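Local coordinates for protein GCN5-related N-acetyltransferase (Brucella melitensis biovar Abortus, PDB 4J3G) that probably transfers an acetyl group from acetyl-coenzyme A to an amine, perhaps the N-terminal alanine of a ribosomal protein, at residues 65-76 / 87-95; 44-54 / 168-178. All coordinates share one frame; numbering follows the deposited sequence.

Interaction 1. Residues 65-76 / 87-95. With SO4 (sulfate ion), chain F.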
loop_
_atom_site.group_PDB
_atom_site.type_symbol
_atom_site.label_atom_id
_atom_site.label_comp_id
_atom_site.label_asym_id
_atom_site.label_seq_id
_atom_site.Cartn_x
_atom_site.Cartn_y
_atom_site.Cartn_z
ATOM N N TRP A 65 2.101 15.085 -12.106
ATOM C CA TRP A 65 1.809 13.646 -12.012
ATOM C C TRP A 65 2.331 12.921 -13.251
ATOM O O TRP A 65 2.996 11.850 -13.153
ATOM C CB TRP A 65 0.302 13.409 -11.854
ATOM C CG TRP A 65 -0.100 11.961 -11.841
ATOM C CD1 TRP A 65 -0.105 11.128 -10.780
ATOM C CD2 TRP A 65 -0.575 11.195 -12.954
ATOM N NE1 TRP A 65 -0.548 9.892 -11.148
ATOM C CE2 TRP A 65 -0.849 9.903 -12.480
ATOM C CE3 TRP A 65 -0.797 11.481 -14.289
ATOM C CZ2 TRP A 65 -1.296 8.880 -13.320
ATOM C CZ3 TRP A 65 -1.277 10.473 -15.118
ATOM C CH2 TRP A 65 -1.538 9.201 -14.624
ATOM N N LEU A 66 2.079 13.524 -14.408
ATOM C CA LEU A 66 2.501 12.927 -15.684
ATOM C C LEU A 66 4.027 12.964 -15.787
ATOM O O LEU A 66 4.645 12.007 -16.231
ATOM C CB LEU A 66 1.880 13.680 -16.858
ATOM C CG LEU A 66 2.209 13.164 -18.273
ATOM C CD1 LEU A 66 1.788 11.728 -18.478
ATOM C CD2 LEU A 66 1.557 14.044 -19.298
ATOM N N GLU A 67 4.617 14.085 -15.402
ATOM C CA GLU A 67 6.067 14.260 -15.525
ATOM C C GLU A 67 6.752 13.227 -14.680
ATOM O O GLU A 67 7.783 12.646 -15.083
ATOM C CB GLU A 67 6.464 15.654 -15.069
ATOM N N ASN A 68 6.207 12.993 -13.484
ATOM C CA ASN A 68 6.806 12.033 -12.576
ATOM C C ASN A 68 6.639 10.589 -13.100
ATOM O O ASN A 68 7.570 9.769 -12.989
ATOM C CB ASN A 68 6.233 12.159 -11.189
ATOM C CG ASN A 68 6.657 13.436 -10.488
ATOM O OD1 ASN A 68 7.624 14.097 -10.873
ATOM N ND2 ASN A 68 5.928 13.791 -9.462
ATOM N N ARG A 69 5.497 10.281 -13.705
ATOM C CA ARG A 69 5.317 8.942 -14.338
ATOM C C ARG A 69 6.385 8.693 -15.407
ATOM O O ARG A 69 7.097 7.677 -15.392
ATOM C CB ARG A 69 3.939 8.829 -15.000
ATOM C CG ARG A 69 2.850 8.569 -14.003
ATOM C CD ARG A 69 2.987 7.156 -13.505
ATOM N NE ARG A 69 1.781 6.703 -12.880
ATOM C CZ ARG A 69 1.567 6.687 -11.575
ATOM N NH1 ARG A 69 2.503 7.110 -10.731
ATOM N NH2 ARG A 69 0.418 6.228 -11.117
ATOM N N ASN A 70 6.478 9.636 -16.325
ATOM C CA ASN A 70 7.460 9.571 -17.403
ATOM C C ASN A 70 8.867 9.408 -16.835
ATOM O O ASN A 70 9.637 8.578 -17.316
ATOM C CB ASN A 70 7.411 10.838 -18.278
ATOM C CG ASN A 70 6.091 11.000 -19.035
ATOM O OD1 ASN A 70 5.330 10.035 -19.253
ATOM N ND2 ASN A 70 5.818 12.243 -19.456
ATOM N N ARG A 71 9.215 10.238 -15.846
ATOM C CA ARG A 71 10.565 10.241 -15.276
ATOM C C ARG A 71 10.915 8.886 -14.680
ATOM O O ARG A 71 12.039 8.396 -14.848
ATOM C CB ARG A 71 10.693 11.315 -14.194
ATOM N N ASP A 72 9.926 8.269 -14.029
ATOM C CA ASP A 72 10.089 7.023 -13.282
ATOM C C ASP A 72 9.948 5.754 -14.112
ATOM O O ASP A 72 10.061 4.648 -13.580
ATOM C CB ASP A 72 9.034 6.949 -12.162
ATOM C CG ASP A 72 9.190 8.016 -11.145
ATOM O OD1 ASP A 72 10.262 8.653 -11.105
ATOM O OD2 ASP A 72 8.223 8.231 -10.383
ATOM N N GLY A 73 9.643 5.898 -15.391
ATOM C CA GLY A 73 9.547 4.773 -16.288
ATOM C C GLY A 73 8.210 4.067 -16.308
ATOM O O GLY A 73 8.111 2.903 -16.737
ATOM N N PHE A 74 7.174 4.758 -15.872
ATOM C CA PHE A 74 5.858 4.170 -15.779
ATOM C C PHE A 74 4.961 4.719 -16.887
ATOM O O PHE A 74 4.836 5.939 -17.034
ATOM C CB PHE A 74 5.263 4.460 -14.400
ATOM C CG PHE A 74 6.070 3.894 -13.256
ATOM C CD1 PHE A 74 6.497 2.565 -13.278
ATOM C CD2 PHE A 74 6.422 4.682 -12.190
ATOM C CE1 PHE A 74 7.256 2.029 -12.217
ATOM C CE2 PHE A 74 7.155 4.173 -11.125
ATOM C CZ PHE A 74 7.562 2.848 -11.121
ATOM N N PRO A 75 4.349 3.826 -17.672
ATOM C CA PRO A 75 3.496 4.217 -18.805
ATOM C C PRO A 75 2.223 4.930 -18.379
ATOM O O PRO A 75 1.660 4.629 -17.301
ATOM C CB PRO A 75 3.076 2.891 -19.416
ATOM C CG PRO A 75 3.304 1.887 -18.383
ATOM C CD PRO A 75 4.417 2.364 -17.523
ATOM N N VAL A 76 1.840 5.913 -19.169
ATOM C CA VAL A 76 0.484 6.443 -19.133
ATOM C C VAL A 76 -0.139 6.310 -20.528
ATOM O O VAL A 76 0.324 6.912 -21.467
ATOM C CB VAL A 76 0.409 7.914 -18.683
ATOM C CG1 VAL A 76 -1.051 8.299 -18.581
ATOM C CG2 VAL A 76 1.118 8.148 -17.348
ATOM N N GLY A 87 -10.646 7.884 -22.128
ATOM C CA GLY A 87 -10.152 7.234 -20.901
ATOM C C GLY A 87 -8.649 7.238 -20.818
ATOM O O GLY A 87 -7.975 7.461 -21.801
ATOM N N TYR A 88 -8.103 6.911 -19.640
ATOM C CA TYR A 88 -6.673 6.691 -19.539
ATOM C C TYR A 88 -6.334 5.609 -18.500
ATOM O O TYR A 88 -7.150 5.246 -17.648
ATOM C CB TYR A 88 -5.916 7.992 -19.221
ATOM C CG TYR A 88 -6.067 8.535 -17.798
ATOM C CD1 TYR A 88 -7.122 9.381 -17.450
ATOM C CD2 TYR A 88 -5.102 8.262 -16.815
ATOM C CE1 TYR A 88 -7.220 9.915 -16.157
ATOM C CE2 TYR A 88 -5.203 8.780 -15.518
ATOM C CZ TYR A 88 -6.260 9.622 -15.205
ATOM O OH TYR A 88 -6.365 10.169 -13.931
ATOM N N ALA A 89 -5.100 5.128 -18.567
ATOM C CA ALA A 89 -4.640 4.085 -17.621
ATOM C C ALA A 89 -3.182 4.248 -17.298
ATOM O O ALA A 89 -2.361 4.686 -18.140
ATOM C CB ALA A 89 -4.872 2.667 -18.178
ATOM N N SER A 90 -2.827 3.861 -16.081
ATOM C CA SER A 90 -1.442 3.884 -15.716
ATOM C C SER A 90 -1.163 2.874 -14.620
ATOM O O SER A 90 -2.058 2.211 -14.107
ATOM C CB SER A 90 -1.037 5.301 -15.280
ATOM O OG SER A 90 0.380 5.418 -15.219
ATOM N N TYR A 91 0.116 2.722 -14.309
ATOM C CA TYR A 91 0.516 1.986 -13.105
ATOM C C TYR A 91 1.703 2.642 -12.478
ATOM O O TYR A 91 2.437 3.407 -13.134
ATOM C CB TYR A 91 0.761 0.519 -13.365
ATOM C CG TYR A 91 1.920 0.171 -14.208
ATOM C CD1 TYR A 91 3.243 0.258 -13.715
ATOM C CD2 TYR A 91 1.737 -0.346 -15.478
ATOM C CE1 TYR A 91 4.317 -0.080 -14.517
ATOM C CE2 TYR A 91 2.816 -0.711 -16.258
ATOM C CZ TYR A 91 4.088 -0.582 -15.780
ATOM O OH TYR A 91 5.157 -0.928 -16.605
ATOM N N GLY A 92 1.829 2.423 -11.162
ATOM C CA GLY A 92 2.933 2.968 -10.389
ATOM C C GLY A 92 3.276 2.040 -9.235
ATOM O O GLY A 92 2.814 0.909 -9.173
ATOM N N PRO A 93 4.094 2.503 -8.324
ATOM C CA PRO A 93 4.570 1.620 -7.299
ATOM C C PRO A 93 3.447 1.105 -6.399
ATOM O O PRO A 93 2.526 1.851 -6.069
ATOM C CB PRO A 93 5.520 2.517 -6.481
ATOM C CG PRO A 93 5.914 3.600 -7.402
ATOM C CD PRO A 93 4.737 3.836 -8.277
ATOM N N PHE A 94 3.472 -0.186 -6.095
ATOM C CA PHE A 94 2.476 -0.773 -5.185
ATOM C C PHE A 94 2.766 -0.355 -3.739
ATOM O O PHE A 94 1.883 0.161 -3.034
ATOM C CB PHE A 94 2.474 -2.302 -5.309
ATOM C CG PHE A 94 1.648 -2.987 -4.264
ATOM C CD1 PHE A 94 0.320 -2.642 -4.081
ATOM C CD2 PHE A 94 2.213 -3.923 -3.433
ATOM C CE1 PHE A 94 -0.442 -3.278 -3.122
ATOM C CE2 PHE A 94 1.461 -4.547 -2.453
ATOM C CZ PHE A 94 0.147 -4.208 -2.287
ATOM N N ARG A 95 4.012 -0.533 -3.325
ATOM C CA ARG A 95 4.502 -0.019 -2.054
ATOM C C ARG A 95 5.901 0.574 -2.258
ATOM O O ARG A 95 6.672 0.087 -3.091
ATOM C CB ARG A 95 4.537 -1.140 -1.011
ATOM C CG ARG A 95 3.201 -1.362 -0.296
ATOM C CD ARG A 95 2.980 -2.823 0.116
ATOM N NE ARG A 95 3.619 -3.194 1.383
ATOM C CZ ARG A 95 3.023 -3.149 2.575
ATOM N NH1 ARG A 95 1.776 -2.699 2.694
ATOM N NH2 ARG A 95 3.693 -3.548 3.658
HETATM S S SO4 F . -1.105 8.216 -8.226
HETATM O O1 SO4 F . -1.781 7.010 -7.684
HETATM O O2 SO4 F . 0.366 8.098 -8.101
HETATM O O3 SO4 F . -1.498 8.329 -9.649
HETATM O O4 SO4 F . -1.519 9.444 -7.496
#
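In the GNAT fold, helix 59-72 leads through a tight turn into strand 76-81, and here the end of that helix and the linker that follows it, through R69, F74 and P75, settle on the neighbouring strand 84-93. The short axes of helix 65-72 and strand 87-93 cross at 66°, 10.0 Å apart at their closest. G73, with positive phi, ends the helix in a Schellman motif and turns the chain toward the sheet.

The hydroxyl of S90 is the polar hub. Its OG gives its proton to P75 O at 2.6 Å and takes one from R69 NE at 3.0 Å; the serine oxygen lies close to the guanidinium plane, and the N-H points at it with an angle of 151°. With R69 CG anti to the carbonyl carbon (chi1 -78°), that atom sits over the indole face of W65, and a bend at chi2 then turns CD and NE toward S90 OG. Y91 O lies over one face of the guanidinium and W65 NE1 over the other. At the six-membered end of the indole, W65 CH2 reaches Y88 CE2 at 3.8 Å, the two rings meeting obliquely.

A second, apolar patch forms round Y91, whose other neighbours include L127 and A131 of helix 119-133. P75 lays CD over the phenol face in a CH-pi contact, 3.9 Å from the ring centroid, and F74 CD1 comes within 3.6 Å of Y91 CE1. The opposite faces of the F74 ring are covered by D72 O and G92 CA, and its CE2 touches P93 CD at 3.8 Å.

Interaction 2. Residues 44-54 / 168-178; sequences AVENTLAIWNE and VGQKFGRWLDL. With EDO (1,2-ethanediol), chain G.
The 44-54 backbone leaves helix 34-47 at T48 and coils into a loop over a hairpin whose strands, 168-171 and 174-178, are joined by a type I' turn from K171 to R174; the closest CA atoms, those of W52 and K171, are 6.2 Å apart. V168 and G169 both face L176 in a classic beta bulge.

Into the coil of carbonyls reaches K171. Its chain is fully extended, with CG anti to the backbone N (chi1 -164°), and carries the ammonium to three backbone oxygens: NZ lies 2.7 Å from V45 O, 2.8 Å from T48 O and 2.7 Å from I51 O, with a weak fourth bond to N53 O. T48 O and I51 O are met almost head-on, V45 O at a bent angle of 119°. One buried lysine thus ties the last helical turn to the loop, an example of a cation organising irregular backbone; the gathered carbonyl dipoles would be expected to favour its charged form.

This hairpin, the C-terminal pair of strands of the GNAT sheet, also receives the indole of W52, which has two conformers; the contacts of the one described are doubtful for the other. L176 CD1 sits over one face, 3.8 Å from the five-membered ring centroid, and ethanediol C1 over the opposite face. At the far rim CZ3 comes within 3.6 Å of G169 CA, while NE1 bonds back to L49 O. F100 of the second subunit also meets this ring.

At the turn, E54 OE2 accepts the backbone N-H of F172 from above the carboxylate plane (N to OE2 2.9 Å, N-H...O angle 160°), and two waters bridge E54 OE1 to G173 N and Q170 O. L49 CD2 packs obliquely against the F172 ring.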
loop_
_atom_site.group_PDB
_atom_site.type_symbol
_atom_site.label_atom_id
_atom_site.label_comp_id
_atom_site.label_asym_id
_atom_site.label_seq_id
_atom_site.Cartn_x
_atom_site.Cartn_y
_atom_site.Cartn_z
ATOM N N ALA A 44 -13.962 11.463 -11.785
ATOM C CA ALA A 44 -13.855 10.278 -10.873
ATOM C C ALA A 44 -13.835 10.690 -9.394
ATOM O O ALA A 44 -14.494 10.045 -8.537
ATOM C CB ALA A 44 -12.652 9.442 -11.203
ATOM N N VAL A 45 -13.099 11.753 -9.084
ATOM C CA VAL A 45 -13.038 12.265 -7.707
ATOM C C VAL A 45 -14.418 12.704 -7.181
ATOM O O VAL A 45 -14.805 12.402 -6.027
ATOM C CB VAL A 45 -12.041 13.426 -7.622
ATOM C CG1 VAL A 45 -12.117 14.118 -6.279
ATOM C CG2 VAL A 45 -10.650 12.895 -7.870
ATOM N N GLU A 46 -15.155 13.404 -8.039
ATOM C CA GLU A 46 -16.444 13.994 -7.666
ATOM C C GLU A 46 -17.583 13.014 -7.636
ATOM O O GLU A 46 -18.456 13.129 -6.776
ATOM C CB GLU A 46 -16.819 15.069 -8.688
ATOM C CG GLU A 46 -15.923 16.272 -8.640
ATOM C CD GLU A 46 -16.091 17.186 -9.862
ATOM O OE1 GLU A 46 -17.143 17.147 -10.555
ATOM O OE2 GLU A 46 -15.138 17.923 -10.134
ATOM N N ASN A 47 -17.585 12.065 -8.578
ATOM C CA ASN A 47 -18.804 11.321 -8.949
ATOM C C ASN A 47 -18.730 9.803 -8.787
ATOM O O ASN A 47 -19.629 9.102 -9.234
ATOM C CB ASN A 47 -19.165 11.607 -10.400
ATOM C CG ASN A 47 -19.537 13.044 -10.611
ATOM O OD1 ASN A 47 -20.212 13.628 -9.783
ATOM N ND2 ASN A 47 -19.047 13.632 -11.670
ATOM N N THR A 48 -17.646 9.289 -8.216
ATOM C CA THR A 48 -17.487 7.818 -8.149
ATOM C C THR A 48 -16.741 7.378 -6.916
ATOM O O THR A 48 -16.063 8.167 -6.245
ATOM C CB THR A 48 -16.706 7.268 -9.378
ATOM O OG1 THR A 48 -15.304 7.472 -9.195
ATOM C CG2 THR A 48 -17.144 7.939 -10.681
ATOM N N LEU A 49 -16.763 6.061 -6.701
ATOM C CA LEU A 49 -15.901 5.428 -5.688
ATOM C C LEU A 49 -14.652 4.738 -6.273
ATOM O O LEU A 49 -14.041 3.876 -5.634
ATOM C CB LEU A 49 -16.721 4.440 -4.874
ATOM C CG LEU A 49 -18.009 4.977 -4.291
ATOM C CD1 LEU A 49 -18.824 3.834 -3.701
ATOM C CD2 LEU A 49 -17.697 6.060 -3.255
ATOM N N ALA A 50 -14.229 5.164 -7.452
ATOM C CA ALA A 50 -12.998 4.657 -8.100
ATOM C C ALA A 50 -11.669 5.272 -7.623
ATOM O O ALA A 50 -10.610 4.735 -7.873
ATOM C CB ALA A 50 -13.116 4.844 -9.600
ATOM N N ILE A 51 -11.724 6.456 -7.066
ATOM C CA ILE A 51 -10.587 7.118 -6.542
ATOM C C ILE A 51 -11.102 7.527 -5.175
ATOM O O ILE A 51 -12.160 8.111 -5.087
ATOM C CB ILE A 51 -10.209 8.404 -7.329
ATOM C CG1 ILE A 51 -9.879 8.067 -8.784
ATOM C CG2 ILE A 51 -8.990 9.084 -6.697
ATOM C CD1 ILE A 51 -9.248 9.196 -9.582
ATOM N N TRP A 52 -10.350 7.193 -4.121
ATOM C CA TRP A 52 -10.720 7.559 -2.739
ATOM C C TRP A 52 -9.952 8.789 -2.289
ATOM O O TRP A 52 -9.252 8.807 -1.254
ATOM C CB TRP A 52 -10.506 6.390 -1.783
ATOM C CG TRP A 52 -11.371 5.200 -2.107
ATOM C CD1 TRP A 52 -12.342 5.125 -3.051
ATOM C CD2 TRP A 52 -11.316 3.902 -1.482
ATOM N NE1 TRP A 52 -12.903 3.855 -3.059
ATOM C CE2 TRP A 52 -12.280 3.092 -2.108
ATOM C CE3 TRP A 52 -10.534 3.351 -0.474
ATOM C CZ2 TRP A 52 -12.504 1.770 -1.727
ATOM C CZ3 TRP A 52 -10.747 2.051 -0.107
ATOM C CH2 TRP A 52 -11.713 1.269 -0.739
ATOM N N ASN A 53 -10.001 9.783 -3.155
ATOM C CA ASN A 53 -9.697 11.173 -2.825
ATOM C C ASN A 53 -10.981 11.963 -3.079
ATOM O O ASN A 53 -11.750 11.587 -3.955
ATOM C CB ASN A 53 -8.644 11.714 -3.782
ATOM C CG ASN A 53 -7.221 11.263 -3.447
ATOM O OD1 ASN A 53 -6.934 10.776 -2.361
ATOM N ND2 ASN A 53 -6.317 11.471 -4.393
ATOM N N GLU A 54 -11.217 13.013 -2.312
ATOM C CA GLU A 54 -12.407 13.862 -2.479
ATOM C C GLU A 54 -12.021 15.253 -2.988
ATOM O O GLU A 54 -12.894 16.057 -3.348
ATOM C CB GLU A 54 -13.227 13.944 -1.155
ATOM C CG GLU A 54 -14.056 12.690 -0.932
ATOM C CD GLU A 54 -14.723 12.557 0.452
ATOM O OE1 GLU A 54 -14.025 12.191 1.428
ATOM O OE2 GLU A 54 -15.967 12.711 0.550
ATOM N N VAL A 168 -11.390 0.143 5.135
ATOM C CA VAL A 168 -10.057 0.802 5.079
ATOM C C VAL A 168 -10.062 2.137 4.382
ATOM O O VAL A 168 -9.122 2.902 4.529
ATOM C CB VAL A 168 -8.951 -0.068 4.445
ATOM C CG1 VAL A 168 -8.587 -1.184 5.366
ATOM C CG2 VAL A 168 -9.274 -0.480 3.022
ATOM N N GLY A 169 -11.140 2.437 3.657
ATOM C CA GLY A 169 -11.298 3.741 3.024
ATOM C C GLY A 169 -12.511 4.466 3.545
ATOM O O GLY A 169 -13.373 3.884 4.177
ATOM N N GLN A 170 -12.539 5.760 3.291
ATOM C CA GLN A 170 -13.693 6.553 3.595
ATOM C C GLN A 170 -13.913 7.553 2.464
ATOM O O GLN A 170 -12.976 8.214 2.023
ATOM C CB GLN A 170 -13.505 7.300 4.909
ATOM C CG GLN A 170 -14.812 7.876 5.410
ATOM C CD GLN A 170 -14.636 8.655 6.679
ATOM O OE1 GLN A 170 -13.682 9.437 6.818
ATOM N NE2 GLN A 170 -15.567 8.478 7.608
ATOM N N LYS A 171 -15.166 7.687 2.037
ATOM C CA LYS A 171 -15.544 8.728 1.054
ATOM C C LYS A 171 -17.038 9.026 1.198
ATOM O O LYS A 171 -17.787 8.129 1.454
ATOM C CB LYS A 171 -15.270 8.261 -0.365
ATOM C CG LYS A 171 -15.271 9.410 -1.354
ATOM C CD LYS A 171 -14.764 8.988 -2.721
ATOM C CE LYS A 171 -14.822 10.170 -3.676
ATOM N NZ LYS A 171 -14.238 9.907 -5.022
ATOM N N PHE A 172 -17.432 10.291 1.023
ATOM C CA PHE A 172 -18.831 10.679 1.138
ATOM C C PHE A 172 -19.422 10.231 2.471
ATOM O O PHE A 172 -20.628 9.857 2.558
ATOM C CB PHE A 172 -19.658 10.084 -0.016
ATOM C CG PHE A 172 -19.145 10.430 -1.381
ATOM C CD1 PHE A 172 -18.757 11.743 -1.716
ATOM C CD2 PHE A 172 -19.100 9.460 -2.346
ATOM C CE1 PHE A 172 -18.324 12.046 -3.000
ATOM C CE2 PHE A 172 -18.649 9.746 -3.630
ATOM C CZ PHE A 172 -18.263 11.033 -3.959
ATOM N N GLY A 173 -18.574 10.208 3.504
ATOM C CA GLY A 173 -18.976 9.824 4.849
ATOM C C GLY A 173 -19.182 8.334 5.059
ATOM O O GLY A 173 -19.631 7.910 6.121
ATOM N N ARG A 174 -18.836 7.525 4.070
ATOM C CA ARG A 174 -19.071 6.082 4.134
ATOM C C ARG A 174 -17.757 5.358 4.328
ATOM O O ARG A 174 -16.765 5.747 3.691
ATOM C CB ARG A 174 -19.667 5.603 2.810
ATOM C CG ARG A 174 -21.047 6.107 2.549
ATOM C CD ARG A 174 -21.334 6.166 1.067
ATOM N NE ARG A 174 -21.346 4.845 0.429
ATOM C CZ ARG A 174 -21.848 4.621 -0.790
ATOM N NH1 ARG A 174 -22.383 5.625 -1.509
ATOM N NH2 ARG A 174 -21.813 3.397 -1.296
ATOM N N TRP A 175 -17.744 4.303 5.155
ATOM C CA TRP A 175 -16.602 3.370 5.146
ATOM C C TRP A 175 -16.732 2.487 3.930
ATOM O O TRP A 175 -17.827 2.061 3.590
ATOM C CB TRP A 175 -16.508 2.488 6.387
ATOM C CG TRP A 175 -16.362 3.248 7.689
ATOM C CD1 TRP A 175 -17.287 3.300 8.697
ATOM C CD2 TRP A 175 -15.258 4.045 8.125
ATOM N NE1 TRP A 175 -16.831 4.068 9.729
ATOM C CE2 TRP A 175 -15.589 4.546 9.407
ATOM C CE3 TRP A 175 -14.024 4.389 7.570
ATOM C CZ2 TRP A 175 -14.728 5.372 10.142
ATOM C CZ3 TRP A 175 -13.166 5.210 8.319
ATOM C CH2 TRP A 175 -13.535 5.701 9.578
ATOM N N LEU A 176 -15.591 2.201 3.307
ATOM C CA LEU A 176 -15.498 1.492 2.053
ATOM C C LEU A 176 -14.507 0.331 2.169
ATOM O O LEU A 176 -13.464 0.434 2.864
ATOM C CB LEU A 176 -14.974 2.432 0.984
ATOM C CG LEU A 176 -15.882 3.641 0.668
ATOM C CD1 LEU A 176 -15.145 4.559 -0.252
ATOM C CD2 LEU A 176 -17.225 3.205 0.108
ATOM N N ASP A 177 -14.789 -0.723 1.421
ATOM C CA ASP A 177 -14.027 -1.957 1.461
ATOM C C ASP A 177 -13.156 -2.056 0.236
ATOM O O ASP A 177 -13.605 -1.772 -0.890
ATOM C CB ASP A 177 -14.981 -3.184 1.522
ATOM C CG ASP A 177 -15.800 -3.225 2.774
ATOM O OD1 ASP A 177 -15.540 -2.444 3.745
ATOM O OD2 ASP A 177 -16.740 -4.052 2.765
ATOM N N LEU A 178 -11.896 -2.452 0.422
ATOM C CA LEU A 178 -10.944 -2.555 -0.675
ATOM C C LEU A 178 -10.676 -4.013 -1.042
ATOM O O LEU A 178 -10.138 -4.751 -0.225
ATOM C CB LEU A 178 -9.645 -1.857 -0.304
ATOM C CG LEU A 178 -8.504 -1.854 -1.364
ATOM C CD1 LEU A 178 -8.870 -0.981 -2.527
ATOM C CD2 LEU A 178 -7.186 -1.366 -0.787
HETATM C C1 EDO G . -10.587 2.417 -5.256
HETATM O O1 EDO G . -10.392 2.127 -6.655
HETATM C C2 EDO G . -9.291 2.231 -4.490
HETATM O O2 EDO G . -8.584 3.445 -4.586
HETATM O O HOH W 1 -15.745 10.839 3.712
HETATM O O HOH W 2 -11.658 10.819 0.931
#

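How the interactions relate
Interaction 2 joins parts of the chain 114 residues apart, and interaction 1 is nested within the loop it closes. Their centres lie 21 Å apart; the nearest atoms come to about 5 Å without touching. Both reach the same mixed sheet, interaction 1 at strand 84-93 and interaction 2 at the hairpin of strands 160-171 and 174-184, on the other side of strands 103-110 and 138-144. Helices 34-47 and 59-72, one taking part in each contact, are consecutive, and Y88 of interaction 1 packs against helix 34-47. The second subunit reaches interaction 2, where E54 N bonds its E98. The sulfate beside W65 and the ethanediol beside W52 are probably crystallisation components.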